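Local coordinates for protein MucR Phosphodiesterase (Pseudomonas aeruginosa, PDB 5M1T) that is an EAL-domain protein of the phosphodiesterase family that binds two magnesium ions and the ligand C2E, at residues Pro150-Met163 / Met179-Ser193. Residues are numbered along the deposited sequence; the frame is centred on the assembly and turned at random.
With MG (magnesium ion), chain E; MG (magnesium ion), chain D; C2E (9,9'-[(2R,3R,3aS,5S,7aR,9R,10R,10aS,12S,14aR)-3,5,10,12-tetrahydroxy-5,12-dioxidooctahydro-2H,7H-difuro[3,2-d:3',2'-j][1,3,7,9,2,8]tetraoxadiphosphacyclododecine-2,9-diyl]bis(2-amino-1,9-dihydro-6H-purin-6-one)), chain C.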
ATOM      1  N   PRO A 150      13.816 -17.405   0.684  1.00 30.33           N
ATOM      2  CA  PRO A 150      13.470 -16.003   0.899  1.00 29.93           C
ATOM      3  C   PRO A 150      14.619 -15.173   1.448  1.00 29.57           C
ATOM      4  O   PRO A 150      14.640 -13.994   1.211  1.00 29.25           O
ATOM      5  CB  PRO A 150      12.328 -16.078   1.901  1.00 30.20           C
ATOM      6  CG  PRO A 150      11.730 -17.431   1.689  1.00 30.55           C
ATOM      7  CD  PRO A 150      12.962 -18.278   1.504  1.00 31.38           C
ATOM      8  N   SER A 151      15.574 -15.801   2.127  1.00 29.61           N
ATOM      9  CA  SER A 151      16.730 -15.103   2.671  1.00 29.64           C
ATOM     10  C   SER A 151      17.664 -14.551   1.585  1.00 28.32           C
ATOM     11  O   SER A 151      18.505 -13.714   1.887  1.00 28.23           O
ATOM     12  CB  SER A 151      17.528 -16.004   3.621  1.00 30.53           C
ATOM     13  OG  SER A 151      17.894 -17.233   2.984  1.00 32.48           O
ATOM     14  N   HIS A 152      17.505 -14.981   0.329  1.00 27.05           N
ATOM     15  CA  HIS A 152      18.355 -14.468  -0.750  1.00 25.78           C
ATOM     16  C   HIS A 152      17.772 -13.255  -1.483  1.00 24.67           C
ATOM     17  O   HIS A 152      18.367 -12.753  -2.445  1.00 23.53           O
ATOM     18  CB  HIS A 152      18.685 -15.582  -1.717  1.00 26.69           C
ATOM     19  CG  HIS A 152      19.664 -16.567  -1.159  1.00 27.42           C
ATOM     20  ND1 HIS A 152      20.930 -16.200  -0.749  1.00 28.09           N
ATOM     21  CD2 HIS A 152      19.559 -17.890  -0.913  1.00 27.92           C
ATOM     22  CE1 HIS A 152      21.565 -17.255  -0.273  1.00 28.26           C
ATOM     23  NE2 HIS A 152      20.756 -18.294  -0.365  1.00 28.73           N
ATOM     24  N   LEU A 153      16.632 -12.770  -1.001  1.00 23.41           N
ATOM     25  CA  LEU A 153      15.981 -11.603  -1.540  1.00 22.94           C
ATOM     26  C   LEU A 153      15.972 -10.482  -0.497  1.00 22.80           C
ATOM     27  O   LEU A 153      15.657 -10.708   0.668  1.00 23.14           O
ATOM     28  CB  LEU A 153      14.557 -11.931  -1.926  1.00 22.59           C
ATOM     29  CG  LEU A 153      13.711 -10.739  -2.384  1.00 22.45           C
ATOM     30  CD1 LEU A 153      14.179 -10.188  -3.725  1.00 22.17           C
ATOM     31  CD2 LEU A 153      12.263 -11.166  -2.471  1.00 22.56           C
ATOM     32  N   ILE A 154      16.304  -9.274  -0.929  1.00 22.22           N
ATOM     33  CA  ILE A 154      16.279  -8.104  -0.066  1.00 22.30           C
ATOM     34  C   ILE A 154      15.323  -7.124  -0.711  1.00 22.14           C
ATOM     35  O   ILE A 154      15.363  -6.921  -1.941  1.00 23.30           O
ATOM     36  CB  ILE A 154      17.687  -7.458   0.068  1.00 22.34           C
ATOM     37  CG1 ILE A 154      18.571  -8.294   0.982  1.00 22.91           C
ATOM     38  CG2 ILE A 154      17.603  -6.017   0.585  1.00 22.48           C
ATOM     39  CD1 ILE A 154      20.049  -7.910   0.955  1.00 23.03           C
ATOM     40  N   LEU A 155      14.431  -6.542   0.083  1.00 21.86           N
ATOM     41  CA  LEU A 155      13.533  -5.549  -0.424  1.00 21.56           C
ATOM     42  C   LEU A 155      13.901  -4.195   0.201  1.00 22.41           C
ATOM     43  O   LEU A 155      14.029  -4.074   1.447  1.00 22.10           O
ATOM     44  CB  LEU A 155      12.107  -5.943  -0.136  1.00 21.29           C
ATOM     45  CG  LEU A 155      11.619  -7.163  -0.922  1.00 21.15           C
ATOM     46  CD1 LEU A 155      10.297  -7.642  -0.376  1.00 21.41           C
ATOM     47  CD2 LEU A 155      11.463  -6.906  -2.419  1.00 20.84           C
ATOM     48  N   GLU A 156      14.100  -3.198  -0.674  1.00 22.50           N
ATOM     49  CA  GLU A 156      14.469  -1.846  -0.258  1.00 23.29           C
ATOM     50  C   GLU A 156      13.283  -0.847  -0.325  1.00 23.18           C
ATOM     51  O   GLU A 156      12.723  -0.617  -1.385  1.00 22.76           O
ATOM     52  CB  GLU A 156      15.624  -1.335  -1.129  1.00 24.19           C
ATOM     53  CG  GLU A 156      16.899  -2.184  -1.068  1.00 25.38           C
ATOM     54  CD  GLU A 156      18.109  -1.550  -1.757  1.00 25.89           C
ATOM     55  OE1 GLU A 156      17.997  -0.390  -2.249  1.00 25.74           O
ATOM     56  OE2 GLU A 156      19.181  -2.227  -1.798  1.00 26.39           O
ATOM     57  N   VAL A 157      12.928  -0.275   0.812  1.00 22.80           N
ATOM     58  CA  VAL A 157      11.902   0.743   0.903  1.00 23.53           C
ATOM     59  C   VAL A 157      12.594   1.990   1.453  1.00 22.80           C
ATOM     60  O   VAL A 157      13.483   1.903   2.331  1.00 22.16           O
ATOM     61  CB  VAL A 157      10.767   0.301   1.858  1.00 24.80           C
ATOM     62  CG1 VAL A 157       9.630   1.297   1.854  1.00 25.36           C
ATOM     63  CG2 VAL A 157      10.205  -1.038   1.418  1.00 26.08           C
ATOM     64  N   THR A 158      12.258   3.150   0.922  1.00 22.30           N
ATOM     65  CA  THR A 158      12.988   4.345   1.336  1.00 22.53           C
ATOM     66  C   THR A 158      12.573   4.733   2.760  1.00 23.00           C
ATOM     67  O   THR A 158      11.498   4.342   3.248  1.00 23.69           O
ATOM     68  CB  THR A 158      12.785   5.562   0.382  1.00 22.41           C
ATOM     69  OG1 THR A 158      11.393   5.938   0.351  1.00 22.05           O
ATOM     70  CG2 THR A 158      13.336   5.263  -1.047  1.00 21.84           C
ATOM     71  N   GLU A 159      13.434   5.504   3.415  1.00 23.52           N
ATOM     72  CA  GLU A 159      13.123   6.099   4.701  1.00 24.17           C
ATOM     73  C   GLU A 159      11.743   6.789   4.684  1.00 23.49           C
ATOM     74  O   GLU A 159      10.931   6.578   5.564  1.00 23.09           O
ATOM     75  CB  GLU A 159      14.231   7.099   5.082  1.00 25.05           C
ATOM     76  CG  GLU A 159      14.202   7.514   6.556  1.00 26.33           C
ATOM     77  CD  GLU A 159      15.263   8.544   6.889  1.00 27.20           C
ATOM     78  OE1 GLU A 159      15.992   8.947   5.944  1.00 27.29           O
ATOM     79  OE2 GLU A 159      15.361   8.952   8.083  1.00 28.84           O
ATOM     80  N   SER A 160      11.488   7.594   3.664  1.00 24.05           N
ATOM     81  CA  SER A 160      10.241   8.367   3.579  1.00 25.32           C
ATOM     82  C   SER A 160       9.077   7.433   3.500  1.00 24.78           C
ATOM     83  O   SER A 160       8.092   7.625   4.190  1.00 24.27           O
ATOM     84  CB  SER A 160      10.193   9.218   2.305  1.00 26.43           C
ATOM     85  OG  SER A 160      11.397   9.933   2.152  1.00 28.29           O
ATOM     86  N   THR A 161       9.213   6.417   2.642  1.00 24.27           N
ATOM     87  CA  THR A 161       8.122   5.490   2.371  1.00 23.85           C
ATOM     88  C   THR A 161       7.777   4.788   3.652  1.00 23.96           C
ATOM     89  O   THR A 161       6.600   4.669   3.992  1.00 24.12           O
ATOM     90  CB  THR A 161       8.494   4.507   1.239  1.00 23.71           C
ATOM     91  OG1 THR A 161       8.511   5.227   0.008  1.00 23.03           O
ATOM     92  CG2 THR A 161       7.481   3.346   1.115  1.00 23.91           C
ATOM     93  N   ALA A 162       8.801   4.345   4.381  1.00 24.21           N
ATOM     94  CA  ALA A 162       8.576   3.528   5.567  1.00 24.51           C
ATOM     95  C   ALA A 162       7.987   4.367   6.680  1.00 24.57           C
ATOM     96  O   ALA A 162       7.140   3.899   7.421  1.00 25.25           O
ATOM     97  CB  ALA A 162       9.879   2.877   6.040  1.00 24.72           C
ATOM     98  N   MET A 163       8.454   5.597   6.806  1.00 25.05           N
ATOM     99  CA  MET A 163       8.065   6.465   7.931  1.00 25.82           C
ATOM    100  C   MET A 163       6.753   7.241   7.669  1.00 27.22           C
ATOM    101  O   MET A 163       6.146   7.782   8.600  1.00 27.94           O
ATOM    102  CB  MET A 163       9.203   7.426   8.260  1.00 25.56           C
ATOM    103  CG  MET A 163      10.449   6.740   8.832  1.00 25.53           C
ATOM    104  SD  MET A 163      10.122   6.023  10.459  1.00 25.48           S
ATOM    105  CE  MET A 163      11.582   5.051  10.781  1.00 26.53           C
ATOM    106  N   MET A 179       8.458 -14.270   6.556  1.00 35.04           N
ATOM    107  CA  MET A 179       8.685 -15.151   5.394  1.00 35.65           C
ATOM    108  C   MET A 179      10.164 -15.414   5.172  1.00 33.71           C
ATOM    109  O   MET A 179      10.529 -16.311   4.436  1.00 32.90           O
ATOM    110  CB  MET A 179       8.171 -14.511   4.117  1.00 38.33           C
ATOM    111  CG  MET A 179       6.678 -14.317   4.027  1.00 41.00           C
ATOM    112  SD  MET A 179       6.323 -13.331   2.558  1.00 45.83           S
ATOM    113  CE  MET A 179       7.182 -14.266   1.296  1.00 43.19           C
ATOM    114  N   GLY A 180      11.017 -14.600   5.780  1.00 32.36           N
ATOM    115  CA  GLY A 180      12.463 -14.782   5.656  1.00 30.86           C
ATOM    116  C   GLY A 180      13.135 -13.808   4.710  1.00 28.55           C
ATOM    117  O   GLY A 180      14.301 -13.929   4.447  1.00 27.81           O
ATOM    118  N   VAL A 181      12.393 -12.850   4.190  1.00 27.96           N
ATOM    119  CA  VAL A 181      12.940 -11.843   3.275  1.00 27.13           C
ATOM    120  C   VAL A 181      13.704 -10.749   4.036  1.00 27.25           C
ATOM    121  O   VAL A 181      13.275 -10.290   5.096  1.00 26.81           O
ATOM    122  CB  VAL A 181      11.801 -11.174   2.465  1.00 26.63           C
ATOM    123  CG1 VAL A 181      12.358 -10.055   1.613  1.00 26.28           C
ATOM    124  CG2 VAL A 181      11.080 -12.199   1.594  1.00 26.66           C
ATOM    125  N   GLY A 182      14.843 -10.326   3.492  1.00 27.03           N
ATOM    126  CA  GLY A 182      15.617  -9.248   4.121  1.00 27.00           C
ATOM    127  C   GLY A 182      14.963  -7.896   3.824  1.00 26.61           C
ATOM    128  O   GLY A 182      14.462  -7.688   2.717  1.00 25.79           O
ATOM    129  N   ILE A 183      14.990  -6.984   4.797  1.00 26.01           N
ATOM    130  CA  ILE A 183      14.410  -5.647   4.625  1.00 26.09           C
ATOM    131  C   ILE A 183      15.474  -4.555   4.799  1.00 25.59           C
ATOM    132  O   ILE A 183      16.111  -4.467   5.840  1.00 24.83           O
ATOM    133  CB  ILE A 183      13.289  -5.370   5.649  1.00 26.43           C
ATOM    134  CG1 ILE A 183      12.200  -6.433   5.581  1.00 26.34           C
ATOM    135  CG2 ILE A 183      12.743  -3.957   5.485  1.00 26.26           C
ATOM    136  CD1 ILE A 183      11.449  -6.410   4.279  1.00 26.54           C
ATOM    137  N   SER A 184      15.636  -3.730   3.770  1.00 25.14           N
ATOM    138  CA  SER A 184      16.588  -2.629   3.781  1.00 26.04           C
ATOM    139  C   SER A 184      15.862  -1.281   3.720  1.00 25.23           C
ATOM    140  O   SER A 184      14.882  -1.115   2.964  1.00 24.40           O
ATOM    141  CB  SER A 184      17.541  -2.785   2.589  1.00 26.80           C
ATOM    142  OG  SER A 184      18.473  -1.710   2.533  1.00 27.87           O
ATOM    143  N   ILE A 185      16.297  -0.331   4.543  1.00 25.14           N
ATOM    144  CA  ILE A 185      15.783   1.048   4.466  1.00 24.26           C
ATOM    145  C   ILE A 185      16.721   1.894   3.608  1.00 23.88           C
ATOM    146  O   ILE A 185      17.843   2.208   4.000  1.00 23.59           O
ATOM    147  CB  ILE A 185      15.651   1.700   5.843  1.00 24.97           C
ATOM    148  CG1 ILE A 185      14.863   0.827   6.808  1.00 25.56           C
ATOM    149  CG2 ILE A 185      14.994   3.075   5.745  1.00 25.13           C
ATOM    150  CD1 ILE A 185      13.448   0.495   6.410  1.00 26.12           C
ATOM    151  N   ASP A 186      16.236   2.273   2.443  1.00 23.31           N
ATOM    152  CA  ASP A 186      17.037   2.891   1.405  1.00 24.38           C
ATOM    153  C   ASP A 186      17.085   4.443   1.551  1.00 24.28           C
ATOM    154  O   ASP A 186      16.283   5.041   2.286  1.00 23.53           O
ATOM    155  CB  ASP A 186      16.367   2.540   0.058  1.00 25.20           C
ATOM    156  CG  ASP A 186      17.306   2.639  -1.124  1.00 26.36           C
ATOM    157  OD1 ASP A 186      18.510   3.027  -0.958  1.00 26.50           O
ATOM    158  OD2 ASP A 186      16.799   2.305  -2.221  1.00 26.27           O
ATOM    159  N   ASP A 187      17.984   5.081   0.817  1.00 24.07           N
ATOM    160  CA  ASP A 187      18.088   6.554   0.813  1.00 24.81           C
ATOM    161  C   ASP A 187      18.068   7.166   2.217  1.00 24.49           C
ATOM    162  O   ASP A 187      17.466   8.220   2.459  1.00 23.98           O
ATOM    163  CB  ASP A 187      16.978   7.187  -0.036  1.00 25.86           C
ATOM    164  CG  ASP A 187      17.042   6.770  -1.512  1.00 27.14           C
ATOM    165  OD1 ASP A 187      18.039   6.134  -1.967  1.00 27.85           O
ATOM    166  OD2 ASP A 187      16.059   7.097  -2.212  1.00 27.80           O
ATOM    167  N   PHE A 188      18.733   6.503   3.149  1.00 24.14           N
ATOM    168  CA  PHE A 188      18.645   6.908   4.533  1.00 24.27           C
ATOM    169  C   PHE A 188      19.382   8.241   4.735  1.00 24.23           C
ATOM    170  O   PHE A 188      20.441   8.496   4.166  1.00 23.70           O
ATOM    171  CB  PHE A 188      19.145   5.817   5.473  1.00 24.41           C
ATOM    172  CG  PHE A 188      18.720   6.017   6.883  1.00 24.77           C
ATOM    173  CD1 PHE A 188      17.484   5.575   7.308  1.00 24.88           C
ATOM    174  CD2 PHE A 188      19.539   6.698   7.787  1.00 24.90           C
ATOM    175  CE1 PHE A 188      17.057   5.777   8.609  1.00 24.80           C
ATOM    176  CE2 PHE A 188      19.123   6.893   9.096  1.00 24.81           C
ATOM    177  CZ  PHE A 188      17.873   6.434   9.503  1.00 24.83           C
ATOM    178  N   GLY A 189      18.736   9.125   5.479  1.00 24.94           N
ATOM    179  CA  GLY A 189      19.263  10.449   5.735  1.00 25.50           C
ATOM    180  C   GLY A 189      18.429  11.476   5.002  1.00 26.03           C
ATOM    181  O   GLY A 189      18.444  12.653   5.378  1.00 27.38           O
ATOM    182  N   THR A 190      17.691  11.041   3.982  1.00 25.70           N
ATOM    183  CA  THR A 190      16.841  11.938   3.188  1.00 26.17           C
ATOM    184  C   THR A 190      15.425  12.168   3.725  1.00 26.37           C
ATOM    185  O   THR A 190      14.743  13.075   3.269  1.00 26.50           O
ATOM    186  CB  THR A 190      16.695  11.468   1.724  1.00 25.54           C
ATOM    187  OG1 THR A 190      15.951  10.255   1.681  1.00 25.61           O
ATOM    188  CG2 THR A 190      18.047  11.258   1.100  1.00 25.74           C
ATOM    189  N   GLY A 191      14.977  11.331   4.652  1.00 26.47           N
ATOM    190  CA  GLY A 191      13.642  11.456   5.193  1.00 26.93           C
ATOM    191  C   GLY A 191      13.705  11.847   6.654  1.00 27.64           C
ATOM    192  O   GLY A 191      14.743  12.357   7.157  1.00 28.29           O
ATOM    193  N   TYR A 192      12.596  11.611   7.334  1.00 27.87           N
ATOM    194  CA  TYR A 192      12.479  11.896   8.768  1.00 28.71           C
ATOM    195  C   TYR A 192      12.088  10.607   9.477  1.00 28.56           C
ATOM    196  O   TYR A 192      11.040  10.033   9.178  1.00 27.93           O
ATOM    197  CB  TYR A 192      11.421  12.970   9.026  1.00 29.11           C
ATOM    198  CG  TYR A 192      11.780  14.343   8.495  1.00 29.89           C
ATOM    199  CD1 TYR A 192      11.716  14.639   7.128  1.00 29.83           C
ATOM    200  CD2 TYR A 192      12.124  15.360   9.357  1.00 30.40           C
ATOM    201  CE1 TYR A 192      12.035  15.900   6.655  1.00 29.73           C
ATOM    202  CE2 TYR A 192      12.422  16.631   8.887  1.00 30.86           C
ATOM    203  CZ  TYR A 192      12.396  16.888   7.538  1.00 30.59           C
ATOM    204  OH  TYR A 192      12.703  18.165   7.099  1.00 31.19           O
ATOM    205  N   SER A 193      12.926  10.152  10.410  1.00 29.11           N
ATOM    206  CA  SER A 193      12.695   8.879  11.122  1.00 28.96           C
ATOM    207  C   SER A 193      12.377   9.064  12.583  1.00 29.38           C
ATOM    208  O   SER A 193      12.980   9.883  13.267  1.00 30.68           O
ATOM    209  CB  SER A 193      13.910   7.951  11.001  1.00 28.40           C
ATOM    210  OG  SER A 193      14.073   7.526   9.681  1.00 27.83           O
TER
HETATM  211 MG    MG E 703      19.650   4.445  -2.267  1.00 26.36          MG
HETATM  212 MG    MG D 702      17.866   1.142  -3.705  1.00 13.87          MG
HETATM  213  P1  C2E C 701      18.535   3.878  -5.590  1.00 22.24           P
HETATM  214  O2P C2E C 701      17.695   2.801  -4.962  1.00 20.84           O
HETATM  215  O1P C2E C 701      19.188   4.837  -4.617  1.00 23.32           O
HETATM  216  O5' C2E C 701      19.649   3.151  -6.472  1.00 22.29           O
HETATM  217  C5' C2E C 701      20.986   3.600  -6.464  1.00 23.46           C
HETATM  218  C4' C2E C 701      21.233   4.596  -7.574  1.00 24.20           C
HETATM  219  O4' C2E C 701      22.547   5.156  -7.393  1.00 24.39           O
HETATM  220  C3' C2E C 701      21.233   3.948  -8.949  1.00 24.54           C
HETATM  221  O3' C2E C 701      20.751   4.896  -9.901  1.00 24.24           O
HETATM  222  C2' C2E C 701      22.695   3.676  -9.226  1.00 24.90           C
HETATM  223  O2' C2E C 701      23.004   3.615 -10.619  1.00 24.85           O
HETATM  224  C1' C2E C 701      23.308   4.908  -8.576  1.00 25.52           C
HETATM  225  N9  C2E C 701      24.714   4.748  -8.205  1.00 26.89           N
HETATM  226  C8  C2E C 701      25.286   3.674  -7.639  1.00 28.42           C
HETATM  227  N7  C2E C 701      26.601   3.903  -7.433  1.00 28.63           N
HETATM  228  C5  C2E C 701      26.869   5.145  -7.859  1.00 27.16           C
HETATM  229  C6  C2E C 701      28.055   6.005  -7.927  1.00 27.17           C
HETATM  230  O6  C2E C 701      29.154   5.590  -7.495  1.00 26.62           O
HETATM  231  N1  C2E C 701      27.899   7.231  -8.452  1.00 27.66           N
HETATM  232  C2  C2E C 701      26.709   7.678  -8.915  1.00 27.78           C
HETATM  233  N2  C2E C 701      26.615   8.921  -9.440  1.00 28.62           N
HETATM  234  N3  C2E C 701      25.583   6.944  -8.872  1.00 27.41           N
HETATM  235  C4  C2E C 701      25.618   5.694  -8.371  1.00 27.29           C
HETATM  236  P11 C2E C 701      19.649   4.473 -10.992  1.00 24.35           P
HETATM  237  O21 C2E C 701      20.004   3.093 -11.524  1.00 25.26           O
HETATM  238  O11 C2E C 701      19.662   5.474 -12.097  1.00 23.75           O
HETATM  239  O5A C2E C 701      18.243   4.408 -10.235  1.00 23.76           O
HETATM  240  C5A C2E C 701      17.746   5.596  -9.611  1.00 23.16           C
HETATM  241  C4A C2E C 701      16.592   5.246  -8.698  1.00 22.66           C
HETATM  242  O4A C2E C 701      15.552   4.599  -9.424  1.00 22.85           O
HETATM  243  C3A C2E C 701      16.962   4.236  -7.644  1.00 22.98           C
HETATM  244  O3A C2E C 701      17.639   4.819  -6.544  1.00 23.46           O
HETATM  245  C2A C2E C 701      15.625   3.655  -7.261  1.00 22.75           C
HETATM  246  O2A C2E C 701      14.923   4.506  -6.367  1.00 23.97           O
HETATM  247  C1A C2E C 701      14.885   3.658  -8.576  1.00 22.88           C
HETATM  248  N91 C2E C 701      14.883   2.291  -9.171  1.00 23.00           N
HETATM  249  C81 C2E C 701      15.827   1.695  -9.929  1.00 22.66           C
HETATM  250  N71 C2E C 701      15.428   0.450 -10.305  1.00 22.34           N
HETATM  251  C51 C2E C 701      14.209   0.258  -9.772  1.00 22.03           C
HETATM  252  C61 C2E C 701      13.211  -0.825  -9.755  1.00 22.16           C
HETATM  253  O61 C2E C 701      13.440  -1.903 -10.345  1.00 22.02           O
HETATM  254  N11 C2E C 701      12.068  -0.617  -9.079  1.00 22.23           N
HETATM  255  C21 C2E C 701      11.826   0.540  -8.423  1.00 22.82           C
HETATM  256  N21 C2E C 701      10.665   0.693  -7.762  1.00 24.19           N
HETATM  257  N31 C2E C 701      12.691   1.576  -8.390  1.00 22.31           N
HETATM  258  C41 C2E C 701      13.869   1.467  -9.029  1.00 22.18           C
HETATM  259  O   HOH W   1      17.093  11.172   8.251  1.00 34.50           O
HETATM  260  O   HOH W   2      13.533   8.911   1.557  1.00 32.40           O
HETATM  261  O   HOH W   3      19.954   1.680  -3.518  1.00 24.74           O
HETATM  262  O   HOH W   4      19.934   6.600  -2.684  1.00 14.89           O
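The carboxylate of E159 stacks on one face of the F188 ring, their planes 17° apart. OE2 lies 3.6 Å from F188 CE1, offset toward the rim. G189 N and G191 N reach E159 OE1 from opposite faces of its carboxylate plane, G189 N at 2.8 Å on the syn side but well out of the plane. S193 OG lies 2.5 Å from E159 OE2, a very short, doubtful bond. A water links OE2 to G191 O. CG of E159, anti to the backbone N (chi1 -165°), carries the carboxylate to the 189-193 segment. The two OE1 bonds and the water fix its rotation and pin that segment to the start of helix 159-164.

E156 and D186 present carboxylates turned 81° apart. E156 OE1 and D186 OD2 share one magnesium ion, 2.1 Å from E156 OE1. D186 OD1 and D187 OD1 bind the second, so D186 bridges the two. N124 and E65 complete the protein ligands of the first ion, E243 those of the second. One C2E phosphate gives O2P to the first and O1P to the second. K207 forms a salt bridge with E156 OE2.

Strands 153-158 and 182-188 run parallel; S184 N meets L155 O at 2.8 Å, nearly straight. Helix 166-178 lies in the right-handed crossover between them, as in the TIM-barrel-like EAL fold. Strands 120-124 and 205-208 flank the pair, and helix 135-145 packs on L153 and L155.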